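PDB 3MN8: LP15968p, which removes C-terminal arginine or lysine from peptides and proteins as a zinc-dependent carboxypeptidase, here seen as its first catalytic domain followed by a transthyretin-like domain. Local coordinates for residues R367-K370 against R371-W375; P243-R246 against V247-L251. All blocks are in the same frame, centred on the assembly; numbering follows the deposited sequence.

Interaction 1. Residues R367-K370 against R371-W375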
loop_
_atom_site.group_PDB
_atom_site.type_symbol
_atom_site.label_atom_id
_atom_site.label_comp_id
_atom_site.label_asym_id
_atom_site.label_seq_id
_atom_site.Cartn_x
_atom_site.Cartn_y
_atom_site.Cartn_z
ATOM N N ARG A 367 11.061 11.422 6.503
ATOM C CA ARG A 367 10.677 12.636 7.210
ATOM C C ARG A 367 9.906 12.250 8.471
ATOM O O ARG A 367 8.894 11.556 8.391
ATOM C CB ARG A 367 9.836 13.514 6.275
ATOM C CG ARG A 367 9.322 14.784 6.877
ATOM C CD ARG A 367 7.864 14.608 7.238
ATOM N NE ARG A 367 7.106 15.783 6.857
ATOM C CZ ARG A 367 6.159 15.851 5.924
ATOM N NH1 ARG A 367 5.767 14.787 5.232
ATOM N NH2 ARG A 367 5.583 17.024 5.705
ATOM N N THR A 368 10.390 12.656 9.641
ATOM C CA THR A 368 9.723 12.236 10.874
ATOM C C THR A 368 8.313 12.794 10.993
ATOM O O THR A 368 7.989 13.859 10.441
ATOM C CB THR A 368 10.494 12.613 12.148
ATOM O OG1 THR A 368 10.521 14.037 12.291
ATOM C CG2 THR A 368 11.918 12.054 12.110
ATOM N N SER A 369 7.482 12.057 11.725
ATOM C CA SER A 369 6.108 12.443 12.000
ATOM C C SER A 369 6.064 13.577 13.032
ATOM O O SER A 369 7.098 14.006 13.554
ATOM C CB SER A 369 5.339 11.237 12.534
ATOM O OG SER A 369 5.682 10.995 13.891
ATOM N N LYS A 370 4.863 14.063 13.325
ATOM C CA LYS A 370 4.692 15.099 14.339
ATOM C C LYS A 370 5.265 14.670 15.679
ATOM O O LYS A 370 5.665 15.506 16.477
ATOM C CB LYS A 370 3.211 15.482 14.479
ATOM C CG LYS A 370 2.667 16.223 13.259
ATOM C CD LYS A 370 1.141 16.211 13.172
ATOM C CE LYS A 370 0.684 16.879 11.866
ATOM N NZ LYS A 370 -0.772 17.205 11.844
ATOM N N ARG A 371 5.317 13.363 15.909
ATOM C CA ARG A 371 5.868 12.825 17.142
ATOM C C ARG A 371 7.320 12.395 16.937
ATOM O O ARG A 371 7.902 11.707 17.758
ATOM C CB ARG A 371 4.985 11.679 17.685
ATOM C CG ARG A 371 3.472 11.993 17.599
ATOM C CD ARG A 371 2.595 11.326 18.653
ATOM N NE ARG A 371 2.505 9.886 18.511
ATOM C CZ ARG A 371 1.441 9.184 18.139
ATOM N NH1 ARG A 371 1.573 7.877 18.064
ATOM N NH2 ARG A 371 0.273 9.742 17.838
ATOM N N GLY A 372 7.905 12.819 15.830
ATOM C CA GLY A 372 9.312 12.575 15.577
ATOM C C GLY A 372 9.629 11.127 15.280
ATOM O O GLY A 372 10.760 10.680 15.425
ATOM N N GLU A 373 8.620 10.390 14.852
ATOM C CA GLU A 373 8.809 8.993 14.519
ATOM C C GLU A 373 9.254 8.816 13.079
ATOM O O GLU A 373 8.906 9.613 12.205
ATOM C CB GLU A 373 7.514 8.205 14.719
ATOM C CG GLU A 373 6.509 8.830 15.647
ATOM C CD GLU A 373 5.176 8.099 15.598
ATOM O OE1 GLU A 373 5.142 6.926 16.032
ATOM O OE2 GLU A 373 4.173 8.693 15.119
ATOM N N TYR A 374 10.012 7.750 12.838
ATOM C CA TYR A 374 10.364 7.351 11.484
ATOM C C TYR A 374 10.492 5.832 11.453
ATOM O O TYR A 374 10.839 5.195 12.453
ATOM C CB TYR A 374 11.682 7.981 11.046
ATOM C CG TYR A 374 12.879 7.283 11.643
ATOM C CD1 TYR A 374 13.427 7.704 12.859
ATOM C CD2 TYR A 374 13.449 6.180 11.007
ATOM C CE1 TYR A 374 14.516 7.036 13.421
ATOM C CE2 TYR A 374 14.532 5.514 11.559
ATOM C CZ TYR A 374 15.059 5.947 12.762
ATOM O OH TYR A 374 16.133 5.286 13.296
ATOM N N TRP A 375 10.185 5.257 10.297
ATOM C CA TRP A 375 10.401 3.851 10.056
ATOM C C TRP A 375 11.177 3.787 8.762
ATOM O O TRP A 375 10.732 4.337 7.751
ATOM C CB TRP A 375 9.076 3.118 9.853
ATOM C CG TRP A 375 8.091 3.309 10.944
ATOM C CD1 TRP A 375 7.751 2.406 11.922
ATOM C CD2 TRP A 375 7.283 4.469 11.169
ATOM N NE1 TRP A 375 6.794 2.948 12.750
ATOM C CE2 TRP A 375 6.494 4.213 12.311
ATOM C CE3 TRP A 375 7.157 5.707 10.521
ATOM C CZ2 TRP A 375 5.603 5.147 12.817
ATOM C CZ3 TRP A 375 6.279 6.633 11.031
ATOM C CH2 TRP A 375 5.511 6.351 12.163
#
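Ser-369 OG is gripped by three groups of the 371-375 segment: it accepts the backbone N-H groups of Arg-371 and Glu-373 and donates to Glu-373 OE2. The backbone around it forms a type I beta turn with a G1 beta bulge, in the transthyretin-like domain. Each element has its own bond: Gly-372 N to Ser-369 O at 2.7 Å closes the turn, Ser-369 N to Glu-373 O at 2.9 Å adds the bulge, and the bond from Arg-371 N to Ser-369 OG makes an ST turn. Gly-372 takes the bulge position with a positive phi, a value that favours glycine. A chi1 of 76° sets Ser-369 OG between its own N and carbonyl carbon, turned back over the turn, where it meets Arg-371 N at 3.1 Å (N-H...O 140°) and, more straightly, Glu-373 N at 3.1 Å (155°). The Glu-373 carboxylate is buried and shared: Arg-87 forms a salt bridge with OE2 and Leu-90 N bonds OE1, tying the turn to the catalytic domain. Just before the turn, Thr-368 CB lies 3.6 Å from Gly-372 C, while its hydroxyl bonds Ile-351 O and Ala-354 N. Ser-369 OG reaches Glu-373 OE2 at 3.0 Å through the anti lone pair, the one facing away from OE1.

Interaction 2. Residues P243-R246 against V247-L251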
loop_
_atom_site.group_PDB
_atom_site.type_symbol
_atom_site.label_atom_id
_atom_site.label_comp_id
_atom_site.label_asym_id
_atom_site.label_seq_id
_atom_site.Cartn_x
_atom_site.Cartn_y
_atom_site.Cartn_z
ATOM N N PRO A 243 16.018 4.493 -5.769
ATOM C CA PRO A 243 17.130 4.389 -4.821
ATOM C C PRO A 243 16.915 3.197 -3.892
ATOM O O PRO A 243 17.864 2.564 -3.460
ATOM C CB PRO A 243 17.042 5.701 -4.025
ATOM C CG PRO A 243 16.309 6.641 -4.909
ATOM C CD PRO A 243 15.367 5.811 -5.739
ATOM N N ASP A 244 15.657 2.902 -3.590
ATOM C CA ASP A 244 15.324 1.822 -2.682
ATOM C C ASP A 244 14.987 0.536 -3.417
ATOM O O ASP A 244 14.125 -0.228 -2.987
ATOM C CB ASP A 244 14.171 2.244 -1.767
ATOM C CG ASP A 244 14.659 2.971 -0.514
ATOM O OD1 ASP A 244 15.207 2.286 0.379
ATOM O OD2 ASP A 244 14.512 4.214 -0.423
ATOM N N ASP A 245 15.692 0.280 -4.509
ATOM C CA ASP A 245 15.365 -0.869 -5.339
ATOM C C ASP A 245 15.448 -2.212 -4.623
ATOM O O ASP A 245 14.579 -3.063 -4.802
ATOM C CB ASP A 245 16.231 -0.925 -6.591
ATOM C CG ASP A 245 15.632 -1.818 -7.637
ATOM O OD1 ASP A 245 14.469 -1.564 -8.020
ATOM O OD2 ASP A 245 16.303 -2.776 -8.053
ATOM N N ARG A 246 16.507 -2.414 -3.847
ATOM C CA ARG A 246 16.644 -3.653 -3.099
ATOM C C ARG A 246 15.368 -3.924 -2.297
ATOM O O ARG A 246 14.740 -4.969 -2.444
ATOM C CB ARG A 246 17.844 -3.589 -2.160
ATOM C CG ARG A 246 19.141 -3.245 -2.837
ATOM C CD ARG A 246 20.207 -2.897 -1.809
ATOM N NE ARG A 246 21.086 -4.024 -1.502
ATOM C CZ ARG A 246 21.976 -4.027 -0.514
ATOM N NH1 ARG A 246 22.105 -2.965 0.275
ATOM N NH2 ARG A 246 22.735 -5.092 -0.307
ATOM N N VAL A 247 14.984 -2.975 -1.452
ATOM C CA VAL A 247 13.798 -3.148 -0.627
ATOM C C VAL A 247 12.575 -3.398 -1.498
ATOM O O VAL A 247 11.740 -4.267 -1.207
ATOM C CB VAL A 247 13.541 -1.928 0.274
ATOM C CG1 VAL A 247 12.146 -1.993 0.853
ATOM C CG2 VAL A 247 14.576 -1.868 1.385
ATOM N N PHE A 248 12.476 -2.636 -2.577
ATOM C CA PHE A 248 11.324 -2.769 -3.448
ATOM C C PHE A 248 11.246 -4.171 -4.009
ATOM O O PHE A 248 10.186 -4.795 -3.973
ATOM C CB PHE A 248 11.309 -1.695 -4.540
ATOM C CG PHE A 248 10.488 -0.502 -4.164
ATOM C CD1 PHE A 248 9.140 -0.645 -3.895
ATOM C CD2 PHE A 248 11.060 0.742 -4.040
ATOM C CE1 PHE A 248 8.373 0.435 -3.533
ATOM C CE2 PHE A 248 10.298 1.829 -3.673
ATOM C CZ PHE A 248 8.946 1.673 -3.422
ATOM N N LYS A 249 12.381 -4.671 -4.490
ATOM C CA LYS A 249 12.469 -6.034 -5.012
ATOM C C LYS A 249 12.110 -7.071 -3.945
ATOM O O LYS A 249 11.508 -8.103 -4.254
ATOM C CB LYS A 249 13.859 -6.300 -5.592
ATOM C CG LYS A 249 13.906 -6.178 -7.106
ATOM C CD LYS A 249 15.319 -6.086 -7.673
ATOM C CE LYS A 249 15.247 -5.813 -9.175
ATOM N NZ LYS A 249 16.487 -5.179 -9.698
ATOM N N GLN A 250 12.468 -6.789 -2.689
ATOM C CA GLN A 250 12.128 -7.675 -1.575
ATOM C C GLN A 250 10.615 -7.683 -1.323
ATOM O O GLN A 250 10.011 -8.731 -1.105
ATOM C CB GLN A 250 12.896 -7.290 -0.298
ATOM C CG GLN A 250 12.611 -8.231 0.874
ATOM C CD GLN A 250 13.624 -8.127 2.008
ATOM O OE1 GLN A 250 14.827 -7.992 1.782
ATOM N NE2 GLN A 250 13.137 -8.220 3.236
ATOM N N LEU A 251 10.010 -6.506 -1.370
ATOM C CA LEU A 251 8.567 -6.393 -1.234
ATOM C C LEU A 251 7.848 -7.163 -2.322
ATOM O O LEU A 251 7.015 -8.024 -2.042
ATOM C CB LEU A 251 8.150 -4.927 -1.270
ATOM C CG LEU A 251 8.697 -4.130 -0.089
ATOM C CD1 LEU A 251 8.389 -2.649 -0.229
ATOM C CD2 LEU A 251 8.181 -4.702 1.234
#
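The carboxylate of Asp-245 swings to the side opposite its backbone N (chi1 -162°), and the chain of Lys-249, extended beyond CG, brings its ammonium across to it. The two side chains cross obliquely: CD and CE of Lys-249 pass beside Asp-245 OD2, and NZ closes a salt bridge to that oxygen at 2.9 Å on its syn lone pair. Replacing Lys-249 with an alanine would probably leave the Asp-245 carboxylate without this cation and open a gap beside Tyr-225, which both side chains touch. In the backbone, Lys-249 N bonds Asp-245 O at 2.7 Å with an N-H...O angle of 170°, and Phe-248 N bonds Asp-244 O at 2.9 Å. Phe-248 turns to the buried side, its CD2 lying 3.4 Å from Asp-244 O, and its ring meets Tyr-294 edge-to-face and also packs on Phe-300. Asp-244 holds the N-cap position but makes no capping bond with its side chain; instead OD1 forms a salt bridge with Arg-376, and OD2 is hydrogen-bonded to the Tyr-294 hydroxyl. The i to i+4 backbone bonds and the matching acid-lysine bridge are characteristic of an alpha helix; following the N-cap residue, they lie at the start of helix 245-257 of the M14 carboxypeptidase domain.

Both contacts are local and partly buried, but they sit in different domains, with centres 21 Å apart and nearest atoms about 9 Å apart. Interaction 1 is a turn between strands of two different sheets, 366-367 and 373-376, whereas interaction 2 runs from the N-cap into the first turns of helix 245-257. Their chemistry follows that placement: 367-375 gathers its bonds on one serine hydroxyl and a buried carboxylate, while 243-251 repeats backbone bonds, puts its ion pair on a partly exposed flank and turns an aromatic ring inward. Each also sends one carboxylate to an arginine of the other domain; the arginine reached from interaction 2 directly follows Trp-375 on strand 373-376.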